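Local coordinates for NADP-dependent alcohol dehydrogenase (Entamoeba histolytica, PDB 2OUI), which catalyses the NADP-dependent interconversion of alcohols with aldehydes or ketones, and probably uses its bound zinc ion to activate the substrate oxygen, at residues D26-P31 and S121-V126; L32-C37 and D117-E122; L57-V62 and K111-K116; V83-P88 and L148-T153. The protein carries 1 engineered substitution. All blocks are in the same frame, centred on the assembly; numbering follows the deposited sequence.

Interaction 1 (D26-P31 and S121-V126); sequences DALVRP and SEVFHV
Four backbone hydrogen bonds tie strand 27-31 to strand 124-126 in antiparallel fashion. Ala27 and Val126 exchange one pair, and Val29 and Phe124 the other, with Phe124 N to Val29 O the shortest at 2.8 Å. Leu28 and His125 form the non-hydrogen-bonded pair between them. Leu28 CA and Val123 CA add CA-H...O contacts to Phe124 O and Val29 O.

Apolar packing is heaviest on the face bearing Val29, Phe124 and Val126. With CG lodged between the backbone N and the carbonyl carbon (chi1 57°), the Phe124 ring folds back over the neighbouring strand. Val29 CB then sits over the ring face in a CH-pi contact, 4.0 Å from the centroid, while Val29 CG1 reaches Phe124 CZ at 3.5 Å. The other branch, Val29 CG2, meets Val126 CG2 at 3.8 Å. On the opposite face Leu28 CB touches Val123 CG1.

The polar side-chain contact lies at the Asp26 end. His125 NE2 donates to Asp26 OD2 at 2.8 Å, with the oxygen close to the imidazole plane; relative to the carboxylate, however, the donor stands well above the plane, and the two groups are turned 71° apart. Gly23 N also binds Asp26 OD2, and Lys116 NZ pairs with His125 ND1, so both ring nitrogens are engaged. Strand 61-68 flanks 27-31 along its other edge, making this an antiparallel ladder of the GroES-like domain of zinc-dependent alcohol dehydrogenases.

Interaction 2 (L32-C37 and D117-E122); sequences LALAPC and DGVFSE. With ZN (zinc ion), chain E.
The backbones of 32-37 and 117-122 stay well apart, their nearest alpha carbons being those of Leu34 and Phe120 at 7.5 Å, and side chains bridge the gap. Leu34 reaches across with both methyl branches. Its CD2 lies against Val119, 3.6 Å from Val119 O and 3.7 Å from Val119 CG2, while CD1 settles beside the Phe120 ring, 3.9 Å from Phe120 CD1. The leucine runs past Val119 and Phe120 in the opposite sense to each, giving contact alongside rather than end-on.

Phe120 is the central residue of an inverse gamma turn, and with CG anti to its carbonyl carbon (chi1 -66°) the ring extends along 34-36. The rim of the ring leads: Phe120 CZ comes to 3.5 Å from Ala35 O and 3.9 Å from Pro36 CA, both near the ring plane. Val330 of helix 329-339 packs on Leu34 and Phe120 alike, so this apolar cluster joins the loop 117-122 and the end of strand 27-34 to that helix.

Upstream, Leu32 and Ala33 form a classic beta bulge opposite Val62, where the chain turns a corner before leading to the metal. Cys37 then occupies the N-cap position of helix 38-46, and its SG serves as a zinc ligand at 2.2 Å, sharing the ion with His59 and Asp150. Pro36, the residue just before this ligand, is also packed against Ala333 and Met337 of helix 329-339.

Interaction 3 (L57-V62 and K111-K116); sequences LGHEAV and KFSNFK. With ZN (zinc ion), chain E.
The zinc site of the enzyme includes His59, and this contact supplies part of the second shell, Ser113, behind that ligand. The imidazole is held at both nitrogens: NE2 of His59 binds the zinc ion at 2.1 Å, while His59 ND1 donates to Ser113 OG at 2.7 Å. The latter bond is fairly straight, 162° at the hydrogen, and the serine oxygen lies only 6° out of the ring plane, so the pair of interactions would fix the rotation of the ring. Ser113 OG also has Asp40 OD1 as a hydrogen-bond partner, so the serine is itself positioned by a residue of helix 38-46.

His59 CG takes the position between backbone N and carbonyl carbon (chi1 49°), sending the ring out toward the metal, where Cys37 and Asp150 are the other protein ligands. Trp110 meets the imidazole edge-to-face. Nearer the backbone, His59 CB packs on Phe112 CB at 3.6 Å, and Phe112 CB is equally close to Gly58 O. Ser113 CB comes to 3.5 Å from Gly58 N, whose hydrogen bond goes to Asp40 OD2. Across 111-116 the turn is closed by Lys111 O, which accepts from the backbone N atoms of Asn114, Phe115 and Lys116.

Interaction 4 (V83-P88 and L148-T153); sequences VPAITP and LSDMVT. With ZN (zinc ion), chain E.
Asp150 CB and Ala85 CB meet at 4.1 Å beside the zinc site of this alcohol dehydrogenase, where the loop 83-88 lies against helix 148-161. Asp150 OD2 binds the zinc ion at 1.9 Å, whereas the second carboxylate oxygen, OD1, stands 3.6 Å from the metal, so the carboxylate binds in monodentate fashion. With CG anti to the backbone N (chi1 -171°), the carboxylate extends from the helix toward the ion, which Cys37 and His59 also bind.

Ser149, the preceding residue, holds this part of the helix to the loop through both its side chain and its backbone. Its hydroxyl donates to Val83 O, with OG to O at 2.7 Å, approaching 31° from the carbonyl plane. In the other direction Ala85 N donates to Ser149 O at 3.0 Å in a nearly straight bond, 170° at the hydrogen, although the donor lies above the plane of the accepting carbonyl. Ala85 CB is also close to that oxygen, at 3.5 Å. The backbone grip thus falls immediately beside the metal ligand, in a stretch that includes a wider pi-type turn at 148-152.

Further out, Val83 is backbone-bonded to Ala61 on the neighbouring strand, and Pro84 packs on Met302 of helix 298-310. A water molecule completes the junction: it donates to Ser149 O and accepts from Ile86 N at 3.1 Å.

Interactions 2, 3 and 4 each contribute one protein ligand to the same zinc ion, and interaction 1 lies farther out on the sheet. Centres of interactions 2 and 3 are about 7 Å apart, those of 1 and 4 about 15 Å. Neighbouring strands 27-34 and 61-68 connect the first three, and interactions 1 and 2 share Ser121 and Glu122. Along the chain, interaction 3 is nested within the loops closed by interactions 1 and 2, whereas interaction 4 crosses all three. Residues distant in sequence are thereby gathered at one metal, with helix 148-161 carrying the last ligand and leading on toward the Rossmann-type, probably NADP-binding, part.

Interaction 1 (D26-P31 and S121-V126)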
loop_
_atom_site.group_PDB
_atom_site.type_symbol
_atom_site.label_atom_id
_atom_site.label_comp_id
_atom_site.label_asym_id
_atom_site.label_seq_id
_atom_site.Cartn_x
_atom_site.Cartn_y
_atom_site.Cartn_z
ATOM N N ASP A 26 -29.936 7.603 15.449
ATOM C CA ASP A 26 -29.190 7.563 16.718
ATOM C C ASP A 26 -29.674 6.466 17.659
ATOM O O ASP A 26 -30.724 5.883 17.452
ATOM C CB ASP A 26 -29.340 8.888 17.454
ATOM C CG ASP A 26 -28.987 10.085 16.599
ATOM O OD1 ASP A 26 -28.200 9.931 15.647
ATOM O OD2 ASP A 26 -29.485 11.189 16.918
ATOM N N ALA A 27 -28.911 6.242 18.721
ATOM C CA ALA A 27 -29.368 5.408 19.851
ATOM C C ALA A 27 -28.997 6.075 21.154
ATOM O O ALA A 27 -28.000 6.790 21.230
ATOM C CB ALA A 27 -28.752 4.011 19.784
ATOM N N LEU A 28 -29.809 5.856 22.178
ATOM C CA LEU A 28 -29.457 6.260 23.519
ATOM C C LEU A 28 -29.036 5.009 24.271
ATOM O O LEU A 28 -29.685 3.968 24.149
ATOM C CB LEU A 28 -30.641 6.921 24.222
ATOM C CG LEU A 28 -31.199 8.201 23.572
ATOM C CD1 LEU A 28 -32.243 8.803 24.481
ATOM C CD2 LEU A 28 -30.072 9.238 23.298
ATOM N N VAL A 29 -27.964 5.124 25.060
ATOM C CA VAL A 29 -27.319 3.966 25.676
ATOM C C VAL A 29 -27.072 4.237 27.166
ATOM O O VAL A 29 -26.663 5.346 27.537
ATOM C CB VAL A 29 -25.950 3.662 24.941
ATOM C CG1 VAL A 29 -25.215 2.461 25.566
ATOM C CG2 VAL A 29 -26.168 3.417 23.464
ATOM N N ARG A 30 -27.334 3.243 28.022
ATOM C CA ARG A 30 -26.957 3.337 29.442
ATOM C C ARG A 30 -25.703 2.496 29.682
ATOM O O ARG A 30 -25.554 1.420 29.079
ATOM C CB ARG A 30 -28.123 2.889 30.345
ATOM C CG ARG A 30 -28.456 1.411 30.285
ATOM C CD ARG A 30 -29.692 1.122 31.203
ATOM N NE ARG A 30 -30.071 -0.289 31.243
ATOM C CZ ARG A 30 -31.128 -0.764 31.899
ATOM N NH1 ARG A 30 -31.929 0.063 32.557
ATOM N NH2 ARG A 30 -31.387 -2.074 31.900
ATOM N N PRO A 31 -24.750 2.998 30.510
ATOM C CA PRO A 31 -23.497 2.236 30.694
ATOM C C PRO A 31 -23.628 0.999 31.581
ATOM O O PRO A 31 -24.311 1.057 32.620
ATOM C CB PRO A 31 -22.581 3.244 31.404
ATOM C CG PRO A 31 -23.525 4.112 32.213
ATOM C CD PRO A 31 -24.740 4.267 31.275
ATOM N N SER A 121 -22.210 9.072 32.140
ATOM C CA SER A 121 -23.507 9.590 32.569
ATOM C C SER A 121 -24.523 8.470 32.517
ATOM O O SER A 121 -24.258 7.384 31.991
ATOM C CB SER A 121 -23.948 10.787 31.700
ATOM O OG SER A 121 -23.988 10.463 30.311
ATOM N N GLU A 122 -25.688 8.724 33.090
ATOM C CA GLU A 122 -26.722 7.698 33.166
ATOM C C GLU A 122 -27.226 7.211 31.814
ATOM O O GLU A 122 -27.668 6.056 31.694
ATOM C CB GLU A 122 -27.897 8.233 33.984
ATOM C CG GLU A 122 -27.523 8.588 35.424
ATOM C CD GLU A 122 -28.732 9.038 36.191
ATOM O OE1 GLU A 122 -28.943 10.262 36.311
ATOM O OE2 GLU A 122 -29.481 8.150 36.634
ATOM N N VAL A 123 -27.222 8.101 30.821
ATOM C CA VAL A 123 -27.578 7.777 29.444
ATOM C C VAL A 123 -26.649 8.622 28.591
ATOM O O VAL A 123 -26.366 9.766 28.937
ATOM C CB VAL A 123 -29.060 8.185 29.125
ATOM C CG1 VAL A 123 -29.394 7.969 27.649
ATOM C CG2 VAL A 123 -30.055 7.428 29.996
ATOM N N PHE A 124 -26.163 8.062 27.493
ATOM C CA PHE A 124 -25.419 8.867 26.527
ATOM C C PHE A 124 -25.895 8.607 25.102
ATOM O O PHE A 124 -26.687 7.683 24.860
ATOM C CB PHE A 124 -23.902 8.679 26.684
ATOM C CG PHE A 124 -23.445 7.257 26.553
ATOM C CD1 PHE A 124 -23.172 6.711 25.298
ATOM C CD2 PHE A 124 -23.277 6.464 27.686
ATOM C CE1 PHE A 124 -22.748 5.384 25.173
ATOM C CE2 PHE A 124 -22.849 5.143 27.574
ATOM C CZ PHE A 124 -22.575 4.609 26.320
ATOM N N HIS A 125 -25.410 9.432 24.170
ATOM C CA HIS A 125 -25.940 9.481 22.836
ATOM C C HIS A 125 -24.889 8.946 21.862
ATOM O O HIS A 125 -23.708 9.336 21.918
ATOM C CB HIS A 125 -26.306 10.926 22.490
ATOM C CG HIS A 125 -26.771 11.124 21.075
ATOM N ND1 HIS A 125 -25.895 11.214 20.008
ATOM C CD2 HIS A 125 -28.010 11.294 20.561
ATOM C CE1 HIS A 125 -26.582 11.399 18.894
ATOM N NE2 HIS A 125 -27.870 11.455 19.204
ATOM N N VAL A 126 -25.332 8.098 20.939
ATOM C CA VAL A 126 -24.460 7.582 19.889
ATOM C C VAL A 126 -25.018 7.975 18.514
ATOM O O VAL A 126 -26.159 7.628 18.176
ATOM C CB VAL A 126 -24.329 6.039 19.957
ATOM C CG1 VAL A 126 -23.372 5.521 18.858
ATOM C CG2 VAL A 126 -23.877 5.607 21.347
#

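Interaction 2 (L32-C37 and D117-E122)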
loop_
_atom_site.group_PDB
_atom_site.type_symbol
_atom_site.label_atom_id
_atom_site.label_comp_id
_atom_site.label_asym_id
_atom_site.label_seq_id
_atom_site.Cartn_x
_atom_site.Cartn_y
_atom_site.Cartn_z
ATOM N N LEU A 32 -22.954 -0.085 31.180
ATOM C CA LEU A 32 -22.837 -1.327 31.960
ATOM C C LEU A 32 -21.421 -1.520 32.484
ATOM O O LEU A 32 -21.229 -2.105 33.522
ATOM C CB LEU A 32 -23.183 -2.540 31.104
ATOM C CG LEU A 32 -24.609 -2.680 30.566
ATOM C CD1 LEU A 32 -24.654 -3.917 29.697
ATOM C CD2 LEU A 32 -25.601 -2.769 31.716
ATOM N N ALA A 33 -20.426 -1.045 31.740
ATOM C CA ALA A 33 -19.056 -1.047 32.244
ATOM C C ALA A 33 -18.352 0.159 31.634
ATOM O O ALA A 33 -18.593 0.502 30.472
ATOM C CB ALA A 33 -18.331 -2.362 31.908
ATOM N N LEU A 34 -17.544 0.836 32.450
ATOM C CA LEU A 34 -16.882 2.079 32.028
ATOM C C LEU A 34 -15.432 2.040 32.436
ATOM O O LEU A 34 -15.105 1.406 33.435
ATOM C CB LEU A 34 -17.530 3.283 32.753
ATOM C CG LEU A 34 -18.986 3.598 32.357
ATOM C CD1 LEU A 34 -19.562 4.675 33.280
ATOM C CD2 LEU A 34 -19.109 4.022 30.875
ATOM N N ALA A 35 -14.574 2.740 31.699
ATOM C CA ALA A 35 -13.167 2.896 32.122
ATOM C C ALA A 35 -12.710 4.337 31.870
ATOM O O ALA A 35 -13.168 4.960 30.910
ATOM C CB ALA A 35 -12.272 1.922 31.368
ATOM N N PRO A 36 -11.822 4.869 32.728
ATOM C CA PRO A 36 -11.220 6.192 32.518
ATOM C C PRO A 36 -9.938 6.116 31.691
ATOM O O PRO A 36 -9.317 5.043 31.598
ATOM C CB PRO A 36 -10.864 6.624 33.925
ATOM C CG PRO A 36 -10.413 5.320 34.563
ATOM C CD PRO A 36 -11.323 4.242 33.967
ATOM N N CYS A 37 -9.553 7.245 31.095
ATOM C CA CYS A 37 -8.418 7.287 30.172
ATOM C C CYS A 37 -7.500 8.418 30.555
ATOM O O CYS A 37 -7.954 9.470 30.952
ATOM C CB CYS A 37 -8.912 7.534 28.736
ATOM S SG CYS A 37 -7.569 7.311 27.520
ATOM N N ASP A 117 -20.565 15.350 24.791
ATOM C CA ASP A 117 -20.699 14.698 26.090
ATOM C C ASP A 117 -20.367 13.210 25.942
ATOM O O ASP A 117 -20.859 12.525 25.025
ATOM C CB ASP A 117 -22.110 14.846 26.630
ATOM C CG ASP A 117 -22.421 16.252 27.141
ATOM O OD1 ASP A 117 -21.509 16.971 27.611
ATOM O OD2 ASP A 117 -23.607 16.634 27.092
ATOM N N GLY A 118 -19.524 12.720 26.844
ATOM C CA GLY A 118 -19.024 11.343 26.776
ATOM C C GLY A 118 -19.901 10.380 27.553
ATOM O O GLY A 118 -21.084 10.641 27.736
ATOM N N VAL A 119 -19.301 9.283 27.989
ATOM C CA VAL A 119 -20.021 8.101 28.437
ATOM C C VAL A 119 -20.217 8.031 29.950
ATOM O O VAL A 119 -20.889 7.102 30.441
ATOM C CB VAL A 119 -19.373 6.779 27.890
ATOM C CG1 VAL A 119 -19.371 6.772 26.353
ATOM C CG2 VAL A 119 -17.967 6.560 28.442
ATOM N N PHE A 120 -19.650 8.981 30.704
ATOM C CA PHE A 120 -19.780 8.955 32.182
ATOM C C PHE A 120 -21.094 9.585 32.642
ATOM O O PHE A 120 -21.101 10.516 33.437
ATOM C CB PHE A 120 -18.608 9.650 32.894
ATOM C CG PHE A 120 -17.263 8.953 32.721
ATOM C CD1 PHE A 120 -17.180 7.642 32.266
ATOM C CD2 PHE A 120 -16.087 9.613 33.090
ATOM C CE1 PHE A 120 -15.943 7.003 32.140
ATOM C CE2 PHE A 120 -14.850 8.989 32.961
ATOM C CZ PHE A 120 -14.769 7.685 32.497
ATOM N N SER A 121 -22.210 9.072 32.140
ATOM C CA SER A 121 -23.507 9.590 32.569
ATOM C C SER A 121 -24.523 8.470 32.517
ATOM O O SER A 121 -24.258 7.384 31.991
ATOM C CB SER A 121 -23.948 10.787 31.700
ATOM O OG SER A 121 -23.988 10.463 30.311
ATOM N N GLU A 122 -25.688 8.724 33.090
ATOM C CA GLU A 122 -26.722 7.698 33.166
ATOM C C GLU A 122 -27.226 7.211 31.814
ATOM O O GLU A 122 -27.668 6.056 31.694
ATOM C CB GLU A 122 -27.897 8.233 33.984
ATOM C CG GLU A 122 -27.523 8.588 35.424
ATOM C CD GLU A 122 -28.732 9.038 36.191
ATOM O OE1 GLU A 122 -28.943 10.262 36.311
ATOM O OE2 GLU A 122 -29.481 8.150 36.634
HETATM ZN ZN ZN E . -8.810 7.399 25.662
#

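Interaction 3 (L57-V62 and K111-K116)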
loop_
_atom_site.group_PDB
_atom_site.type_symbol
_atom_site.label_atom_id
_atom_site.label_comp_id
_atom_site.label_asym_id
_atom_site.label_seq_id
_atom_site.Cartn_x
_atom_site.Cartn_y
_atom_site.Cartn_z
ATOM N N LEU A 57 -17.465 13.544 30.714
ATOM C CA LEU A 57 -16.182 12.916 30.409
ATOM C C LEU A 57 -16.353 11.453 30.040
ATOM O O LEU A 57 -17.461 10.931 30.097
ATOM C CB LEU A 57 -15.219 13.076 31.589
ATOM C CG LEU A 57 -14.795 14.526 31.832
ATOM C CD1 LEU A 57 -14.162 14.644 33.184
ATOM C CD2 LEU A 57 -13.832 14.979 30.727
ATOM N N GLY A 58 -15.252 10.816 29.643
ATOM C CA GLY A 58 -15.249 9.390 29.324
ATOM C C GLY A 58 -15.591 9.002 27.899
ATOM O O GLY A 58 -16.470 9.600 27.251
ATOM N N HIS A 59 -14.904 7.979 27.399
ATOM C CA HIS A 59 -15.115 7.508 26.043
ATOM C C HIS A 59 -14.854 6.003 25.894
ATOM O O HIS A 59 -14.541 5.518 24.800
ATOM C CB HIS A 59 -14.280 8.314 25.031
ATOM C CG HIS A 59 -12.832 8.477 25.408
ATOM N ND1 HIS A 59 -12.338 9.632 25.976
ATOM C CD2 HIS A 59 -11.772 7.638 25.282
ATOM C CE1 HIS A 59 -11.040 9.491 26.204
ATOM N NE2 HIS A 59 -10.673 8.290 25.792
ATOM N N GLU A 60 -15.013 5.261 26.992
ATOM C CA GLU A 60 -14.825 3.824 26.982
ATOM C C GLU A 60 -16.004 3.205 27.730
ATOM O O GLU A 60 -16.120 3.379 28.934
ATOM C CB GLU A 60 -13.525 3.481 27.707
ATOM C CG GLU A 60 -12.288 3.927 26.929
ATOM C CD GLU A 60 -11.033 3.932 27.778
ATOM O OE1 GLU A 60 -10.308 2.909 27.750
ATOM O OE2 GLU A 60 -10.803 4.937 28.501
ATOM N N ALA A 61 -16.866 2.505 26.990
ATOM C CA ALA A 61 -18.106 1.936 27.567
ATOM C C ALA A 61 -18.512 0.661 26.858
ATOM O O ALA A 61 -18.331 0.529 25.651
ATOM C CB ALA A 61 -19.256 2.930 27.445
ATOM N N VAL A 62 -19.090 -0.252 27.633
ATOM C CA VAL A 62 -19.980 -1.317 27.137
ATOM C C VAL A 62 -21.330 -0.878 27.700
ATOM O O VAL A 62 -21.403 -0.441 28.848
ATOM C CB VAL A 62 -19.583 -2.690 27.701
ATOM C CG1 VAL A 62 -20.702 -3.731 27.522
ATOM C CG2 VAL A 62 -18.276 -3.158 27.037
ATOM N N LYS A 111 -15.596 11.977 19.351
ATOM C CA LYS A 111 -16.597 12.926 19.829
ATOM C C LYS A 111 -16.652 12.939 21.357
ATOM O O LYS A 111 -16.472 14.013 21.997
ATOM C CB LYS A 111 -17.977 12.602 19.211
ATOM C CG LYS A 111 -17.916 12.615 17.675
ATOM C CD LYS A 111 -19.305 12.545 17.024
ATOM C CE LYS A 111 -19.130 12.428 15.465
ATOM N NZ LYS A 111 -18.550 13.663 14.861
ATOM N N PHE A 112 -16.926 11.760 21.924
ATOM C CA PHE A 112 -17.051 11.568 23.376
ATOM C C PHE A 112 -15.839 12.146 24.126
ATOM O O PHE A 112 -14.721 11.685 23.927
ATOM C CB PHE A 112 -17.084 10.082 23.724
ATOM C CG PHE A 112 -18.324 9.336 23.264
ATOM C CD1 PHE A 112 -19.602 9.824 23.518
ATOM C CD2 PHE A 112 -18.190 8.080 22.685
ATOM C CE1 PHE A 112 -20.760 9.089 23.130
ATOM C CE2 PHE A 112 -19.328 7.341 22.303
ATOM C CZ PHE A 112 -20.605 7.854 22.518
ATOM N N SER A 113 -16.083 13.100 25.026
ATOM C CA SER A 113 -15.048 13.754 25.861
ATOM C C SER A 113 -13.976 14.486 25.052
ATOM O O SER A 113 -12.957 14.889 25.605
ATOM C CB SER A 113 -14.423 12.826 26.943
ATOM O OG SER A 113 -13.305 12.080 26.468
ATOM N N ASN A 114 -14.214 14.655 23.751
ATOM C CA ASN A 114 -13.468 15.650 22.955
ATOM C C ASN A 114 -14.291 16.946 22.847
ATOM O O ASN A 114 -13.934 17.972 23.452
ATOM C CB ASN A 114 -13.081 15.058 21.582
ATOM C CG ASN A 114 -12.335 16.040 20.689
ATOM O OD1 ASN A 114 -11.977 17.161 21.106
ATOM N ND2 ASN A 114 -12.067 15.608 19.447
ATOM N N PHE A 115 -15.418 16.894 22.130
ATOM C CA PHE A 115 -16.300 18.043 22.012
ATOM C C PHE A 115 -17.778 17.677 22.231
ATOM O O PHE A 115 -18.635 18.557 22.196
ATOM C CB PHE A 115 -16.108 18.745 20.658
ATOM C CG PHE A 115 -16.278 17.826 19.469
ATOM C CD1 PHE A 115 -17.552 17.541 18.967
ATOM C CD2 PHE A 115 -15.170 17.250 18.856
ATOM C CE1 PHE A 115 -17.715 16.692 17.865
ATOM C CE2 PHE A 115 -15.330 16.406 17.772
ATOM C CZ PHE A 115 -16.611 16.124 17.285
ATOM N N LYS A 116 -18.052 16.386 22.456
ATOM C CA LYS A 116 -19.412 15.870 22.715
ATOM C C LYS A 116 -19.425 15.264 24.112
ATOM O O LYS A 116 -18.413 14.726 24.580
ATOM C CB LYS A 116 -19.780 14.798 21.673
ATOM C CG LYS A 116 -21.157 14.096 21.846
ATOM C CD LYS A 116 -21.366 12.978 20.806
ATOM C CE LYS A 116 -22.783 12.412 20.865
ATOM N NZ LYS A 116 -22.997 11.359 19.782
HETATM ZN ZN ZN E . -8.810 7.399 25.662
#

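Interaction 4 (V83-P88 and L148-T153)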
loop_
_atom_site.group_PDB
_atom_site.type_symbol
_atom_site.label_atom_id
_atom_site.label_comp_id
_atom_site.label_asym_id
_atom_site.label_seq_id
_atom_site.Cartn_x
_atom_site.Cartn_y
_atom_site.Cartn_z
ATOM N N VAL A 83 -19.177 0.036 22.818
ATOM C CA VAL A 83 -19.183 1.386 22.270
ATOM C C VAL A 83 -17.743 1.807 21.931
ATOM O O VAL A 83 -16.896 1.878 22.835
ATOM C CB VAL A 83 -19.778 2.398 23.274
ATOM C CG1 VAL A 83 -19.949 3.776 22.606
ATOM C CG2 VAL A 83 -21.143 1.892 23.828
ATOM N N PRO A 84 -17.455 2.086 20.641
ATOM C CA PRO A 84 -16.079 2.514 20.318
ATOM C C PRO A 84 -15.863 3.953 20.789
ATOM O O PRO A 84 -16.814 4.727 20.805
ATOM C CB PRO A 84 -16.019 2.423 18.786
ATOM C CG PRO A 84 -17.485 2.629 18.333
ATOM C CD PRO A 84 -18.339 2.039 19.461
ATOM N N ALA A 85 -14.636 4.316 21.194
ATOM C CA ALA A 85 -14.369 5.704 21.600
ATOM C C ALA A 85 -14.627 6.647 20.421
ATOM O O ALA A 85 -15.039 7.791 20.615
ATOM C CB ALA A 85 -12.915 5.879 22.090
ATOM N N ILE A 86 -14.351 6.144 19.207
ATOM C CA ILE A 86 -14.480 6.918 17.961
ATOM C C ILE A 86 -15.737 6.458 17.254
ATOM O O ILE A 86 -15.923 5.256 16.989
ATOM C CB ILE A 86 -13.217 6.805 17.038
ATOM C CG1 ILE A 86 -12.106 7.800 17.485
ATOM C CG2 ILE A 86 -13.551 7.134 15.577
ATOM C CD1 ILE A 86 -11.704 7.741 18.966
ATOM N N THR A 87 -16.627 7.414 17.016
ATOM C CA THR A 87 -17.944 7.140 16.425
ATOM C C THR A 87 -18.089 8.082 15.218
ATOM O O THR A 87 -18.684 9.162 15.318
ATOM C CB THR A 87 -19.109 7.414 17.437
ATOM O OG1 THR A 87 -18.963 8.737 17.956
ATOM C CG2 THR A 87 -19.115 6.418 18.595
ATOM N N PRO A 88 -17.532 7.688 14.062
ATOM C CA PRO A 88 -17.486 8.593 12.906
ATOM C C PRO A 88 -18.847 8.987 12.298
ATOM O O PRO A 88 -19.879 8.319 12.514
ATOM C CB PRO A 88 -16.687 7.778 11.853
ATOM C CG PRO A 88 -15.900 6.784 12.662
ATOM C CD PRO A 88 -16.882 6.402 13.778
ATOM N N LEU A 148 -11.729 -2.930 24.549
ATOM C CA LEU A 148 -11.807 -2.787 23.077
ATOM C C LEU A 148 -12.052 -1.352 22.587
ATOM O O LEU A 148 -11.587 -0.981 21.529
ATOM C CB LEU A 148 -12.889 -3.723 22.498
ATOM C CG LEU A 148 -12.667 -5.232 22.647
ATOM C CD1 LEU A 148 -13.934 -6.011 22.335
ATOM C CD2 LEU A 148 -11.478 -5.703 21.768
ATOM N N SER A 149 -12.771 -0.544 23.368
ATOM C CA SER A 149 -13.294 0.752 22.932
ATOM C C SER A 149 -12.190 1.708 22.516
ATOM O O SER A 149 -12.359 2.467 21.567
ATOM C CB SER A 149 -14.052 1.410 24.100
ATOM O OG SER A 149 -15.134 0.583 24.500
ATOM N N ASP A 150 -11.074 1.627 23.238
ATOM C CA ASP A 150 -9.980 2.589 23.133
ATOM C C ASP A 150 -8.645 1.859 23.301
ATOM O O ASP A 150 -7.775 2.009 22.452
ATOM C CB ASP A 150 -10.186 3.687 24.186
ATOM C CG ASP A 150 -9.233 4.879 24.042
ATOM O OD1 ASP A 150 -8.489 4.972 23.027
ATOM O OD2 ASP A 150 -9.234 5.719 24.983
ATOM N N MET A 151 -8.475 1.041 24.342
ATOM C CA MET A 151 -7.117 0.511 24.613
ATOM C C MET A 151 -6.615 -0.446 23.536
ATOM O O MET A 151 -5.537 -0.247 22.978
ATOM C CB MET A 151 -7.007 -0.135 25.989
ATOM C CG MET A 151 -7.356 0.817 27.162
ATOM S SD MET A 151 -6.205 2.207 27.298
ATOM C CE MET A 151 -7.004 3.511 26.360
ATOM N N VAL A 152 -7.405 -1.464 23.228
ATOM C CA VAL A 152 -6.994 -2.424 22.191
ATOM C C VAL A 152 -6.897 -1.743 20.826
ATOM O O VAL A 152 -5.889 -1.905 20.126
ATOM C CB VAL A 152 -7.946 -3.575 22.083
ATOM C CG1 VAL A 152 -7.503 -4.485 20.939
ATOM C CG2 VAL A 152 -7.996 -4.335 23.429
ATOM N N THR A 153 -7.934 -0.988 20.447
ATOM C CA THR A 153 -7.956 -0.358 19.131
ATOM C C THR A 153 -6.845 0.672 18.922
ATOM O O THR A 153 -6.200 0.678 17.877
ATOM C CB THR A 153 -9.351 0.182 18.734
ATOM O OG1 THR A 153 -9.247 0.773 17.429
ATOM C CG2 THR A 153 -9.868 1.216 19.750
HETATM ZN ZN ZN E . -8.810 7.399 25.662
HETATM O O HOH W 1 -12.689 3.579 18.751
#